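Local coordinates for protein serine protease (Arthrobacter nicotinovorans, PDB 3WY8) that probably cleaves peptide bonds as a secreted, trypsin-like serine protease with keratinolytic activity, this chain being its protease domain, at residues P68-P80 with T93-L106. Numbering follows the deposited sequence.
Sequences PYGKWTAKALYAP and TAFAVMNTLNGQKL
Trp72 lies between Leu101 and Leu106, a worked example of how an indole is clasped on both faces by the chain that follows a strand: Leu101 starts a type I' turn, Leu106 helix 106-110. Its CG lies beside the backbone N (chi1 -63°), which carries the ring toward 93-106. From CB outward, CG and CD1 run under Leu106 CD1, which sits over the five-membered ring, 3.6 Å from its centroid. NE1 turns back to its own segment, donating to Tyr69 O at 2.9 Å from above that carbonyl's plane. On the opposite face Leu101 CB lies over the six-membered ring, 3.6 Å from its centroid. CD2, CE2 and CZ2 are held between Leu101 and Leu106 CD1, which comes 3.5 Å from Trp72 CE2. At the far edge CE3 approaches Asn99 O, CZ3 comes 3.3 Å from Gln104 O, near the ring plane, and CH2 lies by Gln104 O and Leu106 CA. An alanine here would probably open a gap between the two leucines and leave Tyr69 O without its indole partner. Further along, Val97 O accepts from both Lys75 N (2.8 Å) and Ala76 N (3.3 Å), a classic beta bulge. In the closed six-stranded barrel of this trypsin-like fold, strand 72-78 runs between 94-98 and 55-60. The C-terminal helix 207-218 packs on Tyr78 and Phe95, whose ring meets Tyr213 edge-to-face.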
loop_
_atom_site.group_PDB
_atom_site.type_symbol
_atom_site.label_atom_id
_atom_site.label_comp_id
_atom_site.label_asym_id
_atom_site.label_seq_id
_atom_site.Cartn_x
_atom_site.Cartn_y
_atom_site.Cartn_z
ATOM N N PRO A 68 17.013 -7.572 3.274
ATOM C CA PRO A 68 18.155 -7.664 2.345
ATOM C C PRO A 68 18.632 -6.317 1.799
ATOM O O PRO A 68 19.797 -6.196 1.395
ATOM C CB PRO A 68 17.626 -8.546 1.210
ATOM C CG PRO A 68 16.142 -8.440 1.292
ATOM C CD PRO A 68 15.808 -8.232 2.734
ATOM N N TYR A 69 17.746 -5.322 1.796
ATOM C CA TYR A 69 18.081 -3.975 1.330
ATOM C C TYR A 69 17.962 -2.937 2.451
ATOM O O TYR A 69 17.842 -1.738 2.196
ATOM C CB TYR A 69 17.227 -3.603 0.106
ATOM C CG TYR A 69 17.287 -4.648 -0.988
ATOM C CD1 TYR A 69 18.367 -4.699 -1.872
ATOM C CD2 TYR A 69 16.282 -5.602 -1.123
ATOM C CE1 TYR A 69 18.434 -5.663 -2.869
ATOM C CE2 TYR A 69 16.340 -6.571 -2.115
ATOM C CZ TYR A 69 17.419 -6.595 -2.985
ATOM O OH TYR A 69 17.479 -7.551 -3.970
ATOM N N GLY A 70 18.015 -3.416 3.695
ATOM C CA GLY A 70 17.967 -2.560 4.877
ATOM C C GLY A 70 16.571 -2.144 5.312
ATOM O O GLY A 70 15.571 -2.486 4.665
ATOM N N LYS A 71 16.518 -1.417 6.425
ATOM C CA LYS A 71 15.273 -0.886 6.970
ATOM C C LYS A 71 15.257 0.615 6.730
ATOM O O LYS A 71 16.211 1.314 7.085
ATOM C CB LYS A 71 15.168 -1.176 8.472
ATOM C CG LYS A 71 15.129 -2.658 8.846
ATOM C CD LYS A 71 15.261 -2.859 10.363
ATOM C CE LYS A 71 16.669 -2.517 10.861
ATOM N NZ LYS A 71 16.846 -2.729 12.332
ATOM N N TRP A 72 14.175 1.100 6.132
ATOM C CA TRP A 72 14.072 2.492 5.710
ATOM C C TRP A 72 13.095 3.245 6.597
ATOM O O TRP A 72 12.002 2.755 6.875
ATOM C CB TRP A 72 13.656 2.563 4.234
ATOM C CG TRP A 72 14.677 1.946 3.318
ATOM C CD1 TRP A 72 14.928 0.612 3.138
ATOM C CD2 TRP A 72 15.605 2.644 2.479
ATOM N NE1 TRP A 72 15.950 0.437 2.229
ATOM C CE2 TRP A 72 16.383 1.668 1.811
ATOM C CE3 TRP A 72 15.847 4.000 2.217
ATOM C CZ2 TRP A 72 17.391 2.007 0.898
ATOM C CZ3 TRP A 72 16.854 4.336 1.312
ATOM C CH2 TRP A 72 17.610 3.340 0.665
ATOM N N THR A 73 13.498 4.433 7.046
ATOM C CA THR A 73 12.689 5.243 7.959
ATOM C C THR A 73 12.034 6.413 7.219
ATOM O O THR A 73 12.667 7.051 6.380
ATOM C CB THR A 73 13.547 5.773 9.133
ATOM O OG1 THR A 73 14.171 4.668 9.798
ATOM C CG2 THR A 73 12.692 6.550 10.144
ATOM N N ALA A 74 10.767 6.683 7.530
ATOM C CA ALA A 74 10.040 7.791 6.906
ATOM C C ALA A 74 10.480 9.130 7.469
ATOM O O ALA A 74 10.569 9.301 8.686
ATOM C CB ALA A 74 8.538 7.626 7.090
ATOM N N LYS A 75 10.756 10.078 6.581
ATOM C CA LYS A 75 10.973 11.451 7.021
ATOM C C LYS A 75 9.677 12.256 6.991
ATOM O O LYS A 75 9.493 13.155 7.801
ATOM C CB LYS A 75 12.095 12.144 6.241
ATOM C CG LYS A 75 11.837 12.382 4.778
ATOM C CD LYS A 75 12.852 13.367 4.215
ATOM C CE LYS A 75 12.516 13.694 2.778
ATOM N NZ LYS A 75 13.666 14.272 2.034
ATOM N N ALA A 76 8.770 11.918 6.074
ATOM C CA ALA A 76 7.485 12.612 5.985
ATOM C C ALA A 76 6.378 11.694 5.482
ATOM O O ALA A 76 6.647 10.681 4.840
ATOM C CB ALA A 76 7.607 13.852 5.102
ATOM N N LEU A 77 5.134 12.052 5.801
ATOM C CA LEU A 77 3.967 11.245 5.452
ATOM C C LEU A 77 2.885 12.134 4.871
ATOM O O LEU A 77 2.621 13.224 5.396
ATOM C CB LEU A 77 3.428 10.513 6.685
ATOM C CG LEU A 77 4.421 9.684 7.499
ATOM C CD1 LEU A 77 3.844 9.362 8.874
ATOM C CD2 LEU A 77 4.825 8.418 6.747
ATOM N N TYR A 78 2.260 11.669 3.791
ATOM C CA TYR A 78 1.289 12.472 3.047
ATOM C C TYR A 78 -0.004 11.722 2.780
ATOM O O TYR A 78 -0.021 10.754 2.024
ATOM C CB TYR A 78 1.902 12.950 1.727
ATOM C CG TYR A 78 3.142 13.778 1.946
ATOM C CD1 TYR A 78 3.055 15.159 2.122
ATOM C CD2 TYR A 78 4.399 13.179 2.019
ATOM C CE1 TYR A 78 4.196 15.922 2.346
ATOM C CE2 TYR A 78 5.546 13.934 2.244
ATOM C CZ TYR A 78 5.436 15.303 2.407
ATOM O OH TYR A 78 6.575 16.044 2.628
ATOM N N ALA A 79 -1.082 12.184 3.403
ATOM C CA ALA A 79 -2.408 11.644 3.151
ATOM C C ALA A 79 -3.326 12.777 2.694
ATOM O O ALA A 79 -3.112 13.932 3.080
ATOM C CB ALA A 79 -2.956 10.980 4.406
ATOM N N PRO A 80 -4.348 12.461 1.870
ATOM C CA PRO A 80 -5.302 13.498 1.478
ATOM C C PRO A 80 -6.062 14.036 2.683
ATOM O O PRO A 80 -6.229 13.321 3.684
ATOM C CB PRO A 80 -6.262 12.772 0.522
ATOM C CG PRO A 80 -6.021 11.328 0.716
ATOM C CD PRO A 80 -4.609 11.182 1.187
ATOM N N THR A 93 -5.589 6.170 0.683
ATOM C CA THR A 93 -4.270 5.963 0.108
ATOM C C THR A 93 -3.392 7.094 0.601
ATOM O O THR A 93 -3.863 8.215 0.793
ATOM C CB THR A 93 -4.296 5.941 -1.440
ATOM O OG1 THR A 93 -5.046 4.807 -1.888
ATOM C CG2 THR A 93 -2.886 5.843 -2.023
ATOM N N ALA A 94 -2.121 6.785 0.820
ATOM C CA ALA A 94 -1.161 7.781 1.258
ATOM C C ALA A 94 0.234 7.419 0.776
ATOM O O ALA A 94 0.472 6.311 0.291
ATOM C CB ALA A 94 -1.197 7.916 2.774
ATOM N N PHE A 95 1.151 8.373 0.889
ATOM C CA PHE A 95 2.499 8.187 0.402
ATOM C C PHE A 95 3.486 8.627 1.459
ATOM O O PHE A 95 3.361 9.702 2.043
ATOM C CB PHE A 95 2.716 8.950 -0.911
ATOM C CG PHE A 95 1.767 8.539 -1.994
ATOM C CD1 PHE A 95 2.094 7.509 -2.869
ATOM C CD2 PHE A 95 0.520 9.150 -2.109
ATOM C CE1 PHE A 95 1.202 7.107 -3.865
ATOM C CE2 PHE A 95 -0.385 8.751 -3.094
ATOM C CZ PHE A 95 -0.040 7.731 -3.977
ATOM N N ALA A 96 4.447 7.757 1.726
ATOM C CA ALA A 96 5.501 8.068 2.665
ATOM C C ALA A 96 6.748 8.438 1.875
ATOM O O ALA A 96 7.016 7.858 0.820
ATOM C CB ALA A 96 5.753 6.875 3.558
ATOM N N VAL A 97 7.504 9.412 2.378
ATOM C CA VAL A 97 8.782 9.783 1.775
ATOM C C VAL A 97 9.898 9.383 2.731
ATOM O O VAL A 97 9.911 9.795 3.890
ATOM C CB VAL A 97 8.850 11.285 1.428
ATOM C CG1 VAL A 97 10.213 11.642 0.835
ATOM C CG2 VAL A 97 7.750 11.635 0.447
ATOM N N MET A 98 10.816 8.559 2.235
ATOM C CA MET A 98 11.803 7.901 3.086
ATOM C C MET A 98 13.095 8.695 3.177
ATOM O O MET A 98 13.510 9.333 2.206
ATOM C CB MET A 98 12.098 6.488 2.562
ATOM C CG MET A 98 10.865 5.614 2.318
ATOM S SD MET A 98 9.845 5.337 3.793
ATOM C CE MET A 98 8.655 6.615 3.691
ATOM N N ASN A 99 13.719 8.661 4.352
ATOM C CA ASN A 99 15.090 9.134 4.519
ATOM C C ASN A 99 16.033 8.315 3.650
ATOM O O ASN A 99 15.719 7.183 3.276
ATOM C CB ASN A 99 15.532 8.977 5.979
ATOM C CG ASN A 99 14.913 10.005 6.899
ATOM O OD1 ASN A 99 15.058 11.210 6.695
ATOM N ND2 ASN A 99 14.240 9.532 7.940
ATOM N N THR A 100 17.193 8.884 3.329
ATOM C CA THR A 100 18.260 8.105 2.721
ATOM C C THR A 100 18.785 7.084 3.730
ATOM O O THR A 100 18.729 7.311 4.943
ATOM C CB THR A 100 19.423 8.992 2.219
ATOM O OG1 THR A 100 19.826 9.892 3.259
ATOM C CG2 THR A 100 18.996 9.787 0.992
ATOM N N LEU A 101 19.262 5.953 3.224
ATOM C CA LEU A 101 19.896 4.937 4.056
ATOM C C LEU A 101 21.299 4.686 3.522
ATOM O O LEU A 101 21.468 4.315 2.359
ATOM C CB LEU A 101 19.078 3.641 4.064
ATOM C CG LEU A 101 19.554 2.504 4.978
ATOM C CD1 LEU A 101 19.333 2.843 6.452
ATOM C CD2 LEU A 101 18.848 1.204 4.614
ATOM N N ASN A 102 22.298 4.896 4.379
ATOM C CA ASN A 102 23.706 4.776 3.992
ATOM C C ASN A 102 24.030 5.626 2.762
ATOM O O ASN A 102 24.756 5.196 1.858
ATOM C CB ASN A 102 24.096 3.307 3.767
ATOM C CG ASN A 102 23.814 2.433 4.975
ATOM O OD1 ASN A 102 23.858 2.890 6.120
ATOM N ND2 ASN A 102 23.520 1.163 4.723
ATOM N N GLY A 103 23.459 6.830 2.737
ATOM C CA GLY A 103 23.689 7.804 1.674
ATOM C C GLY A 103 22.965 7.516 0.371
ATOM O O GLY A 103 23.194 8.205 -0.624
ATOM N N GLN A 104 22.086 6.512 0.375
ATOM C CA GLN A 104 21.402 6.067 -0.838
ATOM C C GLN A 104 19.902 6.341 -0.792
ATOM O O GLN A 104 19.285 6.248 0.266
ATOM C CB GLN A 104 21.619 4.570 -1.051
ATOM C CG GLN A 104 23.033 4.162 -1.441
ATOM C CD GLN A 104 23.134 2.679 -1.739
ATOM O OE1 GLN A 104 23.104 1.844 -0.831
ATOM N NE2 GLN A 104 23.255 2.341 -3.018
ATOM N N LYS A 105 19.327 6.667 -1.949
ATOM C CA LYS A 105 17.878 6.842 -2.090
ATOM C C LYS A 105 17.201 5.501 -2.390
ATOM O O LYS A 105 17.743 4.677 -3.126
ATOM C CB LYS A 105 17.561 7.868 -3.189
ATOM C CG LYS A 105 17.863 9.322 -2.781
ATOM C CD LYS A 105 17.961 10.259 -3.982
ATOM C CE LYS A 105 19.387 10.338 -4.520
ATOM N NZ LYS A 105 19.538 11.364 -5.597
ATOM N N LEU A 106 16.018 5.290 -1.816
ATOM C CA LEU A 106 15.330 3.995 -1.896
ATOM C C LEU A 106 15.227 3.418 -3.311
ATOM O O LEU A 106 15.563 2.250 -3.536
ATOM C CB LEU A 106 13.945 4.078 -1.240
ATOM C CG LEU A 106 13.062 2.824 -1.276
ATOM C CD1 LEU A 106 13.655 1.683 -0.455
ATOM C CD2 LEU A 106 11.681 3.155 -0.780
HETATM O O HOH W 1 15.876 5.388 5.738
HETATM O O HOH W 2 14.607 11.335 0.974
#